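Long-range contact in pectate lyase (Cellvibrio cellulosa, PDB 1GXO), which cleaves polygalacturonic acid (pectate) by anti-beta-elimination, this chain being the family 10 catalytic module of a longer, modular protein: residues Ser215-Val220 / Trp277-Asp282. The protein carries 1 engineered substitution. Residues are numbered along the deposited sequence; the frame is centred on the assembly and turned at random.
Sequences SGSESV and WYRFYD. With ADA (alpha-D-galactopyranuronic acid), chain B.
Arg279 O is gripped twice: Gly216 N donates to it over 3.0 Å from well above the carbonyl plane, and a water donates a hydrogen bond to it, its oxygen 2.8 Å from Arg279 O. That water also bonds Ser215 OG, bridging the two segments. Ser215 OG in turn makes a capping bond at the turn leading into the helix that continues to residue 226, accepting a nearly straight bond (171°) from Glu218 N at 2.8 Å. Next to Arg279 O, Tyr278 O takes a CA-H...O contact of 3.3 Å from Gly216 CA, which also lies at the edge of the Tyr281 ring. Ser215 and Phe280 form an antiparallel non-hydrogen-bonded pair in a two-stranded sheet, 214-215 with 280-281, of the catalytic module, with Arg279, a residue of the glycan pocket, just before Phe280. With CG anti to the backbone N (chi1 -175°) and a bend at chi2, the Arg279 side chain passes alongside Ser217, whose CB lies 3.6 Å from Arg279 CD. Its guanidinium then takes the galacturonate carboxylate at its edge, in plane, through two bonds, NH1 to O6B and NH2 to O6A, each 2.8 Å; Ser313 O also accepts from NH1. The Glu218 carboxylate, held by Asn133, Asp134 and Asn135, keeps OE1 4.3 Å from Arg279 NH2, beyond a salt bridge.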
ATOM      1  N   SER A 215      -2.442 -11.615   0.815  1.00 11.92           N
ATOM      2  CA  SER A 215      -2.566 -10.609   1.880  1.00 12.25           C
ATOM      3  C   SER A 215      -4.013 -10.172   1.953  1.00 13.13           C
ATOM      4  O   SER A 215      -4.516  -9.576   1.006  1.00 13.31           O
ATOM      5  CB  SER A 215      -1.717  -9.380   1.594  1.00 12.05           C
ATOM      6  OG  SER A 215      -1.848  -8.391   2.622  1.00 12.34           O
ATOM      7  N   GLY A 216      -4.685 -10.480   3.059  1.00 13.73           N
ATOM      8  CA  GLY A 216      -6.010  -9.934   3.293  1.00 14.35           C
ATOM      9  C   GLY A 216      -5.938  -8.404   3.452  1.00 15.40           C
ATOM     10  O   GLY A 216      -6.902  -7.703   3.164  1.00 15.38           O
ATOM     11  N   SER A 217      -4.793  -7.896   3.926  1.00 15.59           N
ATOM     12  CA  SER A 217      -4.604  -6.467   4.204  1.00 16.66           C
ATOM     13  C   SER A 217      -4.309  -5.654   2.949  1.00 16.40           C
ATOM     14  O   SER A 217      -5.072  -4.759   2.606  1.00 17.73           O
ATOM     15  CB  SER A 217      -3.506  -6.254   5.249  1.00 16.77           C
ATOM     16  OG  SER A 217      -2.268  -6.780   4.807  1.00 20.75           O
ATOM     17  N   GLU A 218      -3.220  -5.968   2.257  1.00 15.79           N
ATOM     18  CA  GLU A 218      -2.728  -5.106   1.169  1.00 15.06           C
ATOM     19  C   GLU A 218      -3.491  -5.205  -0.156  1.00 14.07           C
ATOM     20  O   GLU A 218      -3.385  -4.313  -1.003  1.00 13.64           O
ATOM     21  CB  GLU A 218      -1.236  -5.361   0.923  1.00 15.16           C
ATOM     22  CG  GLU A 218      -0.405  -5.557   2.191  1.00 17.24           C
ATOM     23  CD  GLU A 218      -0.401  -4.364   3.137  1.00 20.79           C
ATOM     24  OE1 GLU A 218       0.087  -4.531   4.298  1.00 25.44           O
ATOM     25  OE2 GLU A 218      -0.859  -3.266   2.743  1.00 20.99           O
ATOM     26  N   SER A 219      -4.239  -6.289  -0.342  1.00 13.08           N
ATOM     27  CA  SER A 219      -4.981  -6.489  -1.587  1.00 12.35           C
ATOM     28  C   SER A 219      -6.085  -5.457  -1.785  1.00 11.52           C
ATOM     29  O   SER A 219      -6.466  -5.164  -2.923  1.00 11.60           O
ATOM     30  CB  SER A 219      -5.549  -7.910  -1.661  1.00 11.82           C
ATOM     31  OG  SER A 219      -4.501  -8.855  -1.700  1.00 12.32           O
ATOM     32  N   VAL A 220      -6.582  -4.904  -0.678  1.00 11.10           N
ATOM     33  CA  VAL A 220      -7.605  -3.859  -0.736  1.00 10.43           C
ATOM     34  C   VAL A 220      -7.048  -2.679  -1.538  1.00 11.09           C
ATOM     35  O   VAL A 220      -7.667  -2.229  -2.533  1.00 11.11           O
ATOM     36  CB  VAL A 220      -8.040  -3.371   0.680  1.00 10.50           C
ATOM     37  CG1 VAL A 220      -9.054  -2.225   0.587  1.00 10.15           C
ATOM     38  CG2 VAL A 220      -8.625  -4.487   1.468  1.00 10.50           C
ATOM     39  N   TRP A 277     -11.636 -10.870   8.021  1.00 17.09           N
ATOM     40  CA  TRP A 277     -10.647 -11.349   7.058  1.00 15.81           C
ATOM     41  C   TRP A 277      -9.320 -11.587   7.756  1.00 14.81           C
ATOM     42  O   TRP A 277      -8.924 -10.823   8.610  1.00 14.22           O
ATOM     43  CB  TRP A 277     -10.479 -10.370   5.895  1.00 15.16           C
ATOM     44  CG  TRP A 277     -11.686 -10.310   4.968  1.00 15.80           C
ATOM     45  CD1 TRP A 277     -11.854 -10.965   3.775  1.00 13.58           C
ATOM     46  CD2 TRP A 277     -12.874  -9.529   5.165  1.00 14.45           C
ATOM     47  NE1 TRP A 277     -13.058 -10.611   3.216  1.00 13.82           N
ATOM     48  CE2 TRP A 277     -13.719  -9.760   4.058  1.00 13.17           C
ATOM     49  CE3 TRP A 277     -13.312  -8.651   6.170  1.00 13.86           C
ATOM     50  CZ2 TRP A 277     -14.973  -9.150   3.923  1.00 13.41           C
ATOM     51  CZ3 TRP A 277     -14.567  -8.052   6.042  1.00 14.84           C
ATOM     52  CH2 TRP A 277     -15.380  -8.305   4.922  1.00 14.99           C
ATOM     53  N   TYR A 278      -8.652 -12.667   7.379  1.00 14.11           N
ATOM     54  CA  TYR A 278      -7.330 -12.964   7.890  1.00 14.24           C
ATOM     55  C   TYR A 278      -6.320 -12.045   7.248  1.00 14.42           C
ATOM     56  O   TYR A 278      -6.539 -11.564   6.131  1.00 15.67           O
ATOM     57  CB  TYR A 278      -6.978 -14.435   7.630  1.00 13.54           C
ATOM     58  CG  TYR A 278      -7.730 -15.401   8.522  1.00 13.20           C
ATOM     59  CD1 TYR A 278      -7.215 -15.770   9.765  1.00 15.38           C
ATOM     60  CD2 TYR A 278      -8.949 -15.963   8.120  1.00 15.88           C
ATOM     61  CE1 TYR A 278      -7.883 -16.678  10.580  1.00 14.06           C
ATOM     62  CE2 TYR A 278      -9.637 -16.876   8.937  1.00 13.05           C
ATOM     63  CZ  TYR A 278      -9.093 -17.226  10.166  1.00 14.27           C
ATOM     64  OH  TYR A 278      -9.753 -18.098  11.026  1.00 13.34           O
ATOM     65  N   ARG A 279      -5.235 -11.777   7.974  1.00 14.61           N
ATOM     66  CA  ARG A 279      -4.084 -11.040   7.455  1.00 14.16           C
ATOM     67  C   ARG A 279      -3.372 -11.819   6.347  1.00 13.92           C
ATOM     68  O   ARG A 279      -2.938 -11.233   5.355  1.00 13.64           O
ATOM     69  CB  ARG A 279      -3.077 -10.725   8.591  1.00 14.34           C
ATOM     70  CG  ARG A 279      -1.877  -9.852   8.170  1.00 15.02           C
ATOM     71  CD  ARG A 279      -2.268  -8.447   7.822  1.00 18.78           C
ATOM     72  NE  ARG A 279      -1.182  -7.461   7.668  1.00 19.28           N
ATOM     73  CZ  ARG A 279      -0.741  -6.668   8.642  1.00 18.85           C
ATOM     74  NH1 ARG A 279      -1.230  -6.771   9.863  1.00 18.30           N
ATOM     75  NH2 ARG A 279       0.200  -5.768   8.403  1.00 18.24           N
ATOM     76  N   PHE A 280      -3.240 -13.131   6.547  1.00 13.28           N
ATOM     77  CA  PHE A 280      -2.515 -14.021   5.633  1.00 13.41           C
ATOM     78  C   PHE A 280      -3.369 -15.249   5.298  1.00 13.51           C
ATOM     79  O   PHE A 280      -3.857 -15.928   6.206  1.00 14.63           O
ATOM     80  CB  PHE A 280      -1.224 -14.544   6.277  1.00 12.89           C
ATOM     81  CG  PHE A 280      -0.273 -13.463   6.737  1.00 12.01           C
ATOM     82  CD1 PHE A 280      -0.252 -13.058   8.077  1.00  9.05           C
ATOM     83  CD2 PHE A 280       0.625 -12.882   5.841  1.00 10.27           C
ATOM     84  CE1 PHE A 280       0.607 -12.072   8.508  1.00  9.10           C
ATOM     85  CE2 PHE A 280       1.508 -11.886   6.259  1.00 11.15           C
ATOM     86  CZ  PHE A 280       1.516 -11.480   7.596  1.00 10.79           C
ATOM     87  N   TYR A 281      -3.540 -15.528   4.009  1.00 12.72           N
ATOM     88  CA  TYR A 281      -4.255 -16.712   3.554  1.00 12.28           C
ATOM     89  C   TYR A 281      -3.296 -17.619   2.803  1.00 11.96           C
ATOM     90  O   TYR A 281      -2.461 -17.145   2.062  1.00 11.72           O
ATOM     91  CB  TYR A 281      -5.401 -16.326   2.612  1.00 11.28           C
ATOM     92  CG  TYR A 281      -6.586 -15.672   3.285  1.00 12.73           C
ATOM     93  CD1 TYR A 281      -6.605 -14.304   3.530  1.00 12.97           C
ATOM     94  CD2 TYR A 281      -7.703 -16.427   3.657  1.00 13.82           C
ATOM     95  CE1 TYR A 281      -7.692 -13.697   4.144  1.00 14.10           C
ATOM     96  CE2 TYR A 281      -8.800 -15.826   4.280  1.00 13.88           C
ATOM     97  CZ  TYR A 281      -8.784 -14.464   4.508  1.00 14.06           C
ATOM     98  OH  TYR A 281      -9.849 -13.859   5.111  1.00 16.61           O
ATOM     99  N   ASP A 282      -3.438 -18.937   2.961  1.00 12.18           N
ATOM    100  CA  ASP A 282      -2.633 -19.902   2.188  1.00 12.92           C
ATOM    101  C   ASP A 282      -2.862 -19.735   0.690  1.00 12.79           C
ATOM    102  O   ASP A 282      -4.007 -19.707   0.241  1.00 13.01           O
ATOM    103  CB  ASP A 282      -2.932 -21.353   2.586  1.00 11.85           C
ATOM    104  CG  ASP A 282      -2.000 -22.352   1.901  1.00 12.49           C
ATOM    105  OD1 ASP A 282      -0.927 -22.648   2.465  1.00  8.20           O
ATOM    106  OD2 ASP A 282      -2.263 -22.912   0.809  1.00 13.63           O
TER
HETATM  107  C1  ADA B   3       3.341  -2.199  13.390  1.00 23.31           C
HETATM  108  C2  ADA B   3       2.385  -1.602  14.445  1.00 24.08           C
HETATM  109  C3  ADA B   3       1.423  -2.708  14.955  1.00 24.85           C
HETATM  110  C4  ADA B   3       0.653  -3.329  13.779  1.00 24.32           C
HETATM  111  C5  ADA B   3       1.706  -3.859  12.787  1.00 25.04           C
HETATM  112  C6  ADA B   3       1.018  -4.515  11.582  1.00 25.46           C
HETATM  113  O2  ADA B   3       3.090  -1.013  15.524  1.00 25.47           O
HETATM  114  O3  ADA B   3       0.573  -2.267  16.007  1.00 26.15           O
HETATM  115  O4  ADA B   3      -0.129  -2.282  13.214  1.00 23.83           O
HETATM  116  O5  ADA B   3       2.562  -2.791  12.375  1.00 23.97           O
HETATM  117  O6B ADA B   3       0.133  -5.342  11.803  1.00 25.21           O
HETATM  118  O6A ADA B   3       1.391  -4.218  10.447  1.00 24.54           O
HETATM  119  O   HOH W   1      -0.561  -9.798   4.715  1.00 12.98           O